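Local coordinates for porin (Acinetobacter baumannii AB307-0294, PDB 5DL7), which probably forms a diffusion channel through the outer membrane, as a beta-barrel porin of the OprD family that may carry vanillate, at residues S244-E252 and L293-V304; A193-G203 and A214-Y223. One frame throughout, in Å; residues are numbered along the deposited sequence.

Contact 1 of 2, residues S244-E252 and L293-V304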
loop_
_atom_site.group_PDB
_atom_site.type_symbol
_atom_site.label_atom_id
_atom_site.label_comp_id
_atom_site.label_asym_id
_atom_site.label_seq_id
_atom_site.Cartn_x
_atom_site.Cartn_y
_atom_site.Cartn_z
ATOM N N SER A 244 -6.481 -17.974 0.862
ATOM C CA SER A 244 -6.527 -17.539 -0.582
ATOM C C SER A 244 -6.723 -16.062 -0.635
ATOM O O SER A 244 -7.406 -15.438 0.190
ATOM C CB SER A 244 -7.647 -18.340 -1.416
ATOM O OG SER A 244 -8.853 -18.061 -0.729
ATOM N N ASP A 245 -6.124 -15.444 -1.652
ATOM C CA ASP A 245 -6.379 -14.058 -1.973
ATOM C C ASP A 245 -6.167 -13.944 -3.457
ATOM O O ASP A 245 -5.011 -14.141 -3.917
ATOM C CB ASP A 245 -5.371 -13.195 -1.282
ATOM C CG ASP A 245 -5.638 -11.617 -1.426
ATOM O OD1 ASP A 245 -6.364 -11.162 -2.266
ATOM O OD2 ASP A 245 -5.336 -10.932 -0.406
ATOM N N VAL A 246 -7.221 -13.592 -4.179
ATOM C CA VAL A 246 -7.174 -13.567 -5.632
ATOM C C VAL A 246 -7.708 -12.233 -6.084
ATOM O O VAL A 246 -8.723 -11.758 -5.585
ATOM C CB VAL A 246 -7.985 -14.732 -6.286
ATOM C CG1 VAL A 246 -8.175 -14.603 -7.769
ATOM C CG2 VAL A 246 -7.409 -16.097 -5.944
ATOM N N ARG A 247 -7.010 -11.641 -7.050
ATOM C CA ARG A 247 -7.343 -10.258 -7.519
ATOM C C ARG A 247 -7.275 -10.195 -9.008
ATOM O O ARG A 247 -6.264 -10.639 -9.612
ATOM C CB ARG A 247 -6.391 -9.230 -6.907
ATOM C CG ARG A 247 -6.469 -9.223 -5.395
ATOM C CD ARG A 247 -5.544 -8.132 -4.804
ATOM N NE ARG A 247 -5.352 -8.447 -3.337
ATOM C CZ ARG A 247 -4.604 -7.816 -2.493
ATOM N NH1 ARG A 247 -3.896 -6.809 -2.859
ATOM N NH2 ARG A 247 -4.518 -8.248 -1.225
ATOM N N PHE A 248 -8.336 -9.669 -9.615
ATOM C CA PHE A 248 -8.374 -9.468 -11.053
ATOM C C PHE A 248 -8.724 -8.046 -11.380
ATOM O O PHE A 248 -9.685 -7.455 -10.805
ATOM C CB PHE A 248 -9.521 -10.296 -11.613
ATOM C CG PHE A 248 -9.780 -10.062 -13.055
ATOM C CD1 PHE A 248 -8.839 -10.412 -14.022
ATOM C CD2 PHE A 248 -10.922 -9.425 -13.483
ATOM C CE1 PHE A 248 -9.196 -10.211 -15.415
ATOM C CE2 PHE A 248 -11.193 -9.166 -14.887
ATOM C CZ PHE A 248 -10.312 -9.555 -15.782
ATOM N N PHE A 249 -7.904 -7.438 -12.258
ATOM C CA PHE A 249 -8.117 -6.057 -12.776
ATOM C C PHE A 249 -8.326 -6.061 -14.235
ATOM O O PHE A 249 -7.621 -6.791 -14.955
ATOM C CB PHE A 249 -6.887 -5.146 -12.356
ATOM C CG PHE A 249 -6.703 -4.934 -10.916
ATOM C CD1 PHE A 249 -5.939 -5.836 -10.228
ATOM C CD2 PHE A 249 -7.210 -3.856 -10.317
ATOM C CE1 PHE A 249 -5.685 -5.720 -8.860
ATOM C CE2 PHE A 249 -6.949 -3.668 -8.925
ATOM C CZ PHE A 249 -6.195 -4.612 -8.231
ATOM N N ASN A 250 -9.196 -5.188 -14.649
ATOM C CA ASN A 250 -9.462 -4.899 -16.082
ATOM C C ASN A 250 -9.422 -3.407 -16.261
ATOM O O ASN A 250 -10.141 -2.665 -15.618
ATOM C CB ASN A 250 -10.861 -5.445 -16.529
ATOM C CG ASN A 250 -11.158 -5.244 -17.997
ATOM O OD1 ASN A 250 -10.366 -5.772 -18.792
ATOM N ND2 ASN A 250 -12.173 -4.489 -18.352
ATOM N N SER A 251 -8.543 -2.981 -17.229
ATOM C CA SER A 251 -8.292 -1.529 -17.389
ATOM C C SER A 251 -8.267 -1.152 -18.845
ATOM O O SER A 251 -7.731 -1.899 -19.698
ATOM C CB SER A 251 -6.973 -1.083 -16.735
ATOM O OG SER A 251 -6.832 -1.519 -15.373
ATOM N N GLU A 252 -8.825 0.004 -19.137
ATOM C CA GLU A 252 -8.915 0.562 -20.520
ATOM C C GLU A 252 -8.795 2.051 -20.435
ATOM O O GLU A 252 -9.250 2.674 -19.499
ATOM C CB GLU A 252 -10.224 0.096 -21.200
ATOM C CG GLU A 252 -10.562 0.628 -22.460
ATOM C CD GLU A 252 -11.968 0.132 -23.097
ATOM O OE1 GLU A 252 -12.101 0.266 -24.298
ATOM O OE2 GLU A 252 -12.732 -0.450 -22.414
ATOM N N LEU A 293 -0.271 -2.632 -15.980
ATOM C CA LEU A 293 -1.357 -2.266 -15.080
ATOM C C LEU A 293 -1.277 -0.769 -14.600
ATOM O O LEU A 293 -0.270 -0.398 -14.049
ATOM C CB LEU A 293 -1.321 -3.087 -13.795
ATOM C CG LEU A 293 -2.393 -2.881 -12.732
ATOM C CD1 LEU A 293 -3.772 -3.232 -13.234
ATOM C CD2 LEU A 293 -2.010 -3.539 -11.431
ATOM N N PRO A 294 -2.286 -0.002 -14.863
ATOM C CA PRO A 294 -2.347 1.365 -14.244
ATOM C C PRO A 294 -2.939 1.361 -12.873
ATOM O O PRO A 294 -3.770 0.532 -12.521
ATOM C CB PRO A 294 -3.273 2.201 -15.162
ATOM C CG PRO A 294 -4.284 1.105 -15.617
ATOM C CD PRO A 294 -3.510 -0.203 -15.692
ATOM N N PHE A 295 -2.523 2.384 -12.078
ATOM C CA PHE A 295 -3.084 2.634 -10.751
ATOM C C PHE A 295 -2.743 4.062 -10.327
ATOM O O PHE A 295 -1.909 4.661 -11.022
ATOM C CB PHE A 295 -2.662 1.547 -9.704
ATOM C CG PHE A 295 -1.173 1.197 -9.726
ATOM C CD1 PHE A 295 -0.295 1.937 -8.912
ATOM C CD2 PHE A 295 -0.694 0.114 -10.492
ATOM C CE1 PHE A 295 1.025 1.640 -8.910
ATOM C CE2 PHE A 295 0.626 -0.169 -10.566
ATOM C CZ PHE A 295 1.514 0.624 -9.790
ATOM N N LEU A 296 -3.300 4.504 -9.264
ATOM C CA LEU A 296 -3.120 5.920 -8.859
ATOM C C LEU A 296 -1.699 6.217 -8.495
ATOM O O LEU A 296 -0.953 5.375 -7.986
ATOM C CB LEU A 296 -4.139 6.284 -7.771
ATOM C CG LEU A 296 -5.543 6.334 -8.288
ATOM C CD1 LEU A 296 -6.538 6.321 -7.103
ATOM C CD2 LEU A 296 -5.870 7.600 -9.059
ATOM N N SER A 297 -1.333 7.467 -8.662
ATOM C CA SER A 297 -0.000 7.976 -8.270
ATOM C C SER A 297 0.230 7.797 -6.774
ATOM O O SER A 297 -0.707 7.922 -5.919
ATOM C CB SER A 297 0.137 9.474 -8.676
ATOM O OG SER A 297 -0.844 10.268 -7.981
ATOM N N GLY A 298 1.511 7.742 -6.437
ATOM C CA GLY A 298 1.975 7.831 -5.040
ATOM C C GLY A 298 1.859 6.602 -4.151
ATOM O O GLY A 298 1.931 6.659 -2.898
ATOM N N THR A 299 1.575 5.476 -4.833
ATOM C CA THR A 299 1.204 4.237 -4.092
ATOM C C THR A 299 1.786 2.966 -4.843
ATOM O O THR A 299 2.388 3.142 -5.877
ATOM C CB THR A 299 -0.311 4.154 -3.805
ATOM O OG1 THR A 299 -0.562 3.127 -2.698
ATOM C CG2 THR A 299 -1.022 3.945 -4.982
ATOM N N GLU A 300 1.678 1.905 -4.095
ATOM C CA GLU A 300 2.134 0.598 -4.534
ATOM C C GLU A 300 1.124 0.035 -5.456
ATOM O O GLU A 300 -0.092 0.322 -5.459
ATOM C CB GLU A 300 2.350 -0.305 -3.268
ATOM C CG GLU A 300 3.621 0.105 -2.479
ATOM C CD GLU A 300 3.527 1.536 -1.780
ATOM O OE1 GLU A 300 2.410 1.725 -1.134
ATOM O OE2 GLU A 300 4.578 2.228 -1.916
ATOM N N SER A 301 1.584 -0.884 -6.365
ATOM C CA SER A 301 0.562 -1.657 -7.160
ATOM C C SER A 301 -0.392 -2.413 -6.293
ATOM O O SER A 301 -0.028 -2.922 -5.187
ATOM C CB SER A 301 1.367 -2.693 -8.030
ATOM O OG SER A 301 0.408 -3.506 -8.726
ATOM N N PRO A 302 -1.635 -2.462 -6.644
ATOM C CA PRO A 302 -2.690 -3.108 -5.877
ATOM C C PRO A 302 -2.831 -4.614 -5.956
ATOM O O PRO A 302 -3.727 -5.181 -5.371
ATOM C CB PRO A 302 -3.965 -2.399 -6.340
ATOM C CG PRO A 302 -3.684 -2.262 -7.783
ATOM C CD PRO A 302 -2.220 -1.743 -7.806
ATOM N N VAL A 303 -1.883 -5.242 -6.625
ATOM C CA VAL A 303 -1.912 -6.698 -6.842
ATOM C C VAL A 303 -1.495 -7.440 -5.596
ATOM O O VAL A 303 -1.047 -6.894 -4.620
ATOM C CB VAL A 303 -0.973 -7.005 -8.051
ATOM C CG1 VAL A 303 -1.359 -6.281 -9.334
ATOM C CG2 VAL A 303 0.463 -6.782 -7.699
ATOM N N VAL A 304 -1.705 -8.758 -5.634
ATOM C CA VAL A 304 -1.576 -9.483 -4.399
ATOM C C VAL A 304 -0.212 -9.513 -3.819
ATOM O O VAL A 304 -0.032 -9.598 -2.627
ATOM C CB VAL A 304 -2.204 -10.910 -4.521
ATOM C CG1 VAL A 304 -1.352 -11.817 -5.207
ATOM C CG2 VAL A 304 -2.231 -11.593 -3.129
#

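Contact 2 of 2, residues A193-G203 and A214-Y223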
loop_
_atom_site.group_PDB
_atom_site.type_symbol
_atom_site.label_atom_id
_atom_site.label_comp_id
_atom_site.label_asym_id
_atom_site.label_seq_id
_atom_site.Cartn_x
_atom_site.Cartn_y
_atom_site.Cartn_z
ATOM N N ALA A 193 0.374 11.663 -15.669
ATOM C CA ALA A 193 -0.620 12.646 -15.920
ATOM C C ALA A 193 -1.481 12.921 -14.723
ATOM O O ALA A 193 -1.621 12.113 -13.841
ATOM C CB ALA A 193 -1.552 12.236 -17.053
ATOM N N THR A 194 -2.088 14.094 -14.730
ATOM C CA THR A 194 -3.015 14.422 -13.668
ATOM C C THR A 194 -4.349 14.779 -14.308
ATOM O O THR A 194 -4.498 15.136 -15.491
ATOM C CB THR A 194 -2.552 15.519 -12.735
ATOM O OG1 THR A 194 -2.416 16.674 -13.559
ATOM C CG2 THR A 194 -1.229 15.232 -12.041
ATOM N N THR A 195 -5.360 14.826 -13.465
ATOM C CA THR A 195 -6.707 15.138 -13.904
ATOM C C THR A 195 -7.557 15.695 -12.785
ATOM O O THR A 195 -7.087 15.791 -11.667
ATOM C CB THR A 195 -7.337 13.809 -14.565
ATOM O OG1 THR A 195 -8.512 14.141 -15.304
ATOM C CG2 THR A 195 -7.617 12.793 -13.503
ATOM N N ASP A 196 -8.797 15.995 -13.042
ATOM C CA ASP A 196 -9.456 16.604 -11.955
ATOM C C ASP A 196 -10.382 15.793 -11.126
ATOM O O ASP A 196 -11.079 16.390 -10.257
ATOM C CB ASP A 196 -10.100 17.800 -12.304
ATOM C CG ASP A 196 -11.014 17.629 -13.337
ATOM O OD1 ASP A 196 -11.529 16.585 -13.582
ATOM O OD2 ASP A 196 -11.074 18.678 -14.082
ATOM N N SER A 197 -10.570 14.534 -11.474
ATOM C CA SER A 197 -11.414 13.736 -10.607
ATOM C C SER A 197 -11.271 12.248 -10.808
ATOM O O SER A 197 -10.819 11.780 -11.825
ATOM C CB SER A 197 -12.837 14.253 -10.690
ATOM O OG SER A 197 -13.399 13.714 -11.839
ATOM N N PHE A 198 -11.665 11.511 -9.750
ATOM C CA PHE A 198 -11.585 10.070 -9.715
ATOM C C PHE A 198 -12.875 9.649 -8.957
ATOM O O PHE A 198 -13.219 10.222 -7.909
ATOM C CB PHE A 198 -10.369 9.597 -8.997
ATOM C CG PHE A 198 -10.295 8.107 -8.766
ATOM C CD1 PHE A 198 -10.830 7.618 -7.587
ATOM C CD2 PHE A 198 -9.821 7.174 -9.689
ATOM C CE1 PHE A 198 -10.931 6.239 -7.386
ATOM C CE2 PHE A 198 -9.762 5.782 -9.384
ATOM C CZ PHE A 198 -10.325 5.323 -8.218
ATOM N N TYR A 199 -13.512 8.622 -9.467
ATOM C CA TYR A 199 -14.593 8.023 -8.684
ATOM C C TYR A 199 -14.516 6.490 -8.747
ATOM O O TYR A 199 -13.945 5.879 -9.690
ATOM C CB TYR A 199 -15.912 8.476 -9.121
ATOM C CG TYR A 199 -16.497 7.869 -10.269
ATOM C CD1 TYR A 199 -17.311 6.738 -10.165
ATOM C CD2 TYR A 199 -16.394 8.402 -11.527
ATOM C CE1 TYR A 199 -17.730 6.020 -11.285
ATOM C CE2 TYR A 199 -16.900 7.691 -12.654
ATOM C CZ TYR A 199 -17.566 6.522 -12.537
ATOM O OH TYR A 199 -17.991 5.805 -13.699
ATOM N N THR A 200 -15.005 5.885 -7.641
ATOM C CA THR A 200 -15.083 4.410 -7.598
ATOM C C THR A 200 -16.342 4.032 -6.773
ATOM O O THR A 200 -16.729 4.773 -5.877
ATOM C CB THR A 200 -13.789 3.736 -7.059
ATOM O OG1 THR A 200 -13.804 2.312 -7.300
ATOM C CG2 THR A 200 -13.575 4.069 -5.658
ATOM N N LEU A 201 -16.943 2.913 -7.174
ATOM C CA LEU A 201 -18.022 2.358 -6.365
ATOM C C LEU A 201 -18.056 0.819 -6.497
ATOM O O LEU A 201 -17.585 0.214 -7.431
ATOM C CB LEU A 201 -19.317 2.977 -6.736
ATOM C CG LEU A 201 -19.986 2.549 -7.932
ATOM C CD1 LEU A 201 -21.356 3.295 -8.029
ATOM C CD2 LEU A 201 -19.146 2.898 -9.161
ATOM N N GLY A 202 -18.549 0.188 -5.419
ATOM C CA GLY A 202 -18.709 -1.258 -5.488
ATOM C C GLY A 202 -19.088 -1.788 -4.119
ATOM O O GLY A 202 -19.687 -1.106 -3.268
ATOM N N GLY A 203 -18.742 -2.988 -3.918
ATOM C CA GLY A 203 -19.138 -3.658 -2.692
ATOM C C GLY A 203 -18.251 -4.824 -2.287
ATOM O O GLY A 203 -17.536 -5.396 -3.083
ATOM N N ALA A 214 -16.090 -6.463 -5.582
ATOM C CA ALA A 214 -16.256 -5.989 -6.978
ATOM C C ALA A 214 -16.291 -4.465 -6.872
ATOM O O ALA A 214 -17.070 -3.907 -6.161
ATOM C CB ALA A 214 -17.462 -6.545 -7.663
ATOM N N TYR A 215 -15.503 -3.821 -7.743
ATOM C CA TYR A 215 -15.530 -2.364 -7.801
ATOM C C TYR A 215 -15.292 -1.921 -9.258
ATOM O O TYR A 215 -14.636 -2.591 -10.070
ATOM C CB TYR A 215 -14.392 -1.702 -6.968
ATOM C CG TYR A 215 -14.523 -1.982 -5.491
ATOM C CD1 TYR A 215 -15.320 -1.238 -4.687
ATOM C CD2 TYR A 215 -13.807 -3.090 -5.008
ATOM C CE1 TYR A 215 -15.553 -1.630 -3.341
ATOM C CE2 TYR A 215 -14.000 -3.454 -3.656
ATOM C CZ TYR A 215 -14.849 -2.744 -2.905
ATOM O OH TYR A 215 -14.974 -3.155 -1.583
ATOM N N HIS A 216 -15.819 -0.777 -9.560
ATOM C CA HIS A 216 -15.582 -0.020 -10.794
ATOM C C HIS A 216 -14.984 1.372 -10.449
ATOM O O HIS A 216 -15.375 1.962 -9.485
ATOM C CB HIS A 216 -16.884 0.167 -11.654
ATOM C CG HIS A 216 -16.745 1.207 -12.737
ATOM N ND1 HIS A 216 -16.064 0.961 -13.909
ATOM C CD2 HIS A 216 -17.086 2.511 -12.765
ATOM C CE1 HIS A 216 -16.030 2.063 -14.626
ATOM N NE2 HIS A 216 -16.704 2.995 -14.011
ATOM N N ALA A 217 -14.090 1.837 -11.273
ATOM C CA ALA A 217 -13.406 3.123 -11.053
ATOM C C ALA A 217 -13.166 3.821 -12.433
ATOM O O ALA A 217 -12.985 3.187 -13.478
ATOM C CB ALA A 217 -12.068 2.995 -10.410
ATOM N N GLU A 218 -13.183 5.143 -12.350
ATOM C CA GLU A 218 -12.823 6.000 -13.477
ATOM C C GLU A 218 -11.917 7.093 -12.938
ATOM O O GLU A 218 -12.346 7.936 -12.166
ATOM C CB GLU A 218 -14.016 6.530 -14.213
ATOM C CG GLU A 218 -13.579 7.406 -15.383
ATOM C CD GLU A 218 -14.764 8.045 -16.102
ATOM O OE1 GLU A 218 -15.580 7.314 -16.568
ATOM O OE2 GLU A 218 -14.928 9.236 -15.976
ATOM N N LEU A 219 -10.707 7.179 -13.563
ATOM C CA LEU A 219 -9.826 8.386 -13.385
ATOM C C LEU A 219 -10.012 9.190 -14.658
ATOM O O LEU A 219 -9.648 8.727 -15.771
ATOM C CB LEU A 219 -8.395 7.908 -13.255
ATOM C CG LEU A 219 -7.308 8.928 -13.077
ATOM C CD1 LEU A 219 -7.530 9.711 -11.782
ATOM C CD2 LEU A 219 -5.946 8.309 -13.082
ATOM N N LYS A 220 -10.636 10.350 -14.484
ATOM C CA LYS A 220 -11.270 11.103 -15.619
ATOM C C LYS A 220 -10.196 11.371 -16.700
ATOM O O LYS A 220 -9.095 11.852 -16.394
ATOM C CB LYS A 220 -11.783 12.414 -15.131
ATOM C CG LYS A 220 -12.495 13.174 -16.274
ATOM C CD LYS A 220 -13.008 14.438 -15.695
ATOM C CE LYS A 220 -13.639 15.369 -16.737
ATOM N NZ LYS A 220 -13.267 16.693 -16.118
ATOM N N ASP A 221 -10.474 10.978 -17.952
ATOM C CA ASP A 221 -9.625 11.215 -19.158
ATOM C C ASP A 221 -8.343 10.438 -19.096
ATOM O O ASP A 221 -7.407 10.723 -19.885
ATOM C CB ASP A 221 -9.411 12.748 -19.261
ATOM C CG ASP A 221 -10.593 13.466 -19.739
ATOM O OD1 ASP A 221 -11.289 13.017 -20.643
ATOM O OD2 ASP A 221 -10.810 14.594 -19.233
ATOM N N ILE A 222 -8.208 9.423 -18.233
ATOM C CA ILE A 222 -7.060 8.596 -18.097
ATOM C C ILE A 222 -7.382 7.125 -18.261
ATOM O O ILE A 222 -7.018 6.525 -19.226
ATOM C CB ILE A 222 -6.194 8.877 -16.858
ATOM C CG1 ILE A 222 -5.794 10.405 -16.848
ATOM C CG2 ILE A 222 -4.969 8.012 -16.893
ATOM C CD1 ILE A 222 -4.968 10.768 -15.640
ATOM N N TYR A 223 -8.130 6.572 -17.323
ATOM C CA TYR A 223 -8.480 5.124 -17.432
ATOM C C TYR A 223 -9.809 4.845 -16.729
ATOM O O TYR A 223 -10.187 5.576 -15.793
ATOM C CB TYR A 223 -7.415 4.194 -16.989
ATOM C CG TYR A 223 -7.093 4.189 -15.533
ATOM C CD1 TYR A 223 -7.970 3.537 -14.626
ATOM C CD2 TYR A 223 -6.012 4.774 -14.962
ATOM C CE1 TYR A 223 -7.663 3.513 -13.281
ATOM C CE2 TYR A 223 -5.690 4.719 -13.613
ATOM C CZ TYR A 223 -6.494 4.166 -12.715
ATOM O OH TYR A 223 -6.290 4.114 -11.369
#

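Contact 1 of 2, residues S244-E252 and L293-V304
Arg247 NH1 reaches over from the strand to the carbonyl of Pro302, donating a hydrogen bond of 3.0 Å to Pro302 O with an N-H...O angle of 157°. The oxygen lies near the guanidinium plane, but the nitrogen stands above the carbonyl plane. Val304 CA lies over one face of the guanidinium, toward the rim, 3.9 Å from Arg247 NH1. Asp245, two residues back, fixes the rotation of this group through a side-on salt bridge, Arg247 NE to Asp245 OD1 and NH2 to OD2 (2.9 Å), the guanidinium standing above the carboxylate plane. Asp245 CG in turn rests 3.8 Å from Val304 CG2. With CG anti to the carbonyl carbon (chi1 -64°), the Phe249 ring is directed at the loop, where CZ lies 3.5 Å from Pro302 CG. Nearer the backbone, Phe249 CB touches Leu293 CD1 at 3.8 Å. Ser251 packs on the Pro294 ring, OG to Pro294 CD 3.6 Å, while its hydroxyl bonds to Gln225, which also bonds to Pro294 O. Phe227 meets the Phe249 ring edge-to-face, and Ser268 OG is hydrogen-bonded to Val304 N. The loop folds against the inner barrel wall and, as in other porins, probably narrows the channel.

Contact 2 of 2, residues A193-G203 and A214-Y223
His216 O takes two hydrogen bonds from neighbouring residues of the opposite strand, from Thr200 OG1 at 2.7 Å and from Leu201 N at 3.0 Å. The amide comes nearly along the C=O axis, the hydroxyl from above the carbonyl plane. Thr200 OG1, anti to its own N (chi1 -168°), is also bonded to Thr133. Beyond the strand end Thr195 OG1 gives Lys220 O a 2.6 Å bond, again from above the carbonyl plane. Strands 198-203 and 214-219 run antiparallel, with Tyr199-Glu218, Leu201-His216 and Gly203-Ala214 as hydrogen-bonded pairs, and the bond from Lys220 N to Ser197 O extends the pairing. Tyr199 CG sits between its backbone N and carbonyl carbon (chi1 80°), and the ring leans across the partner strand: Tyr199 OH accepts from His216 NE2 at 3.1 Å, in the imidazole plane though bent, at 138°, while Tyr199 CE2 touches Glu218 CB at 3.5 Å. On the other face, Phe198 CZ packs on Ala217 CB at 3.6 Å, and the Tyr215 ring lies against the backbone of Gly202 and Gly203, with Tyr215 CD1 3.5 Å from Gly202 CA. Lys220 NZ forms a salt bridge with Asp196 OD1 (3.1 Å, on its syn lone pair), which with the Thr195 hydroxyl reinforces the hairpin end. His216, bonded through both ring nitrogens (ND1 to Gln226 NE2), is limited in rotation and probably neutral, protonated on NE2.

Overall arrangement
Following the chain from the N terminus, contact 2 comes first: residues 193-203 turn back through a short connection into 214-223, closing the hairpin of strands 198-206 and 210-219. The chain then enters strand 223-235 and reaches strand 240-253, where contact 1 opens; it closes 41 residues later, after two further strands, when the 293-304 loop comes back to the wall. The two contacts are therefore in series, neither nested nor crossed. Their centres lie 13 Å apart and they touch through Tyr223, which packs on Pro294, Phe295 and Glu252. Contact 2 joins neighbours within the wall, whereas contact 1 ties a long loop to it.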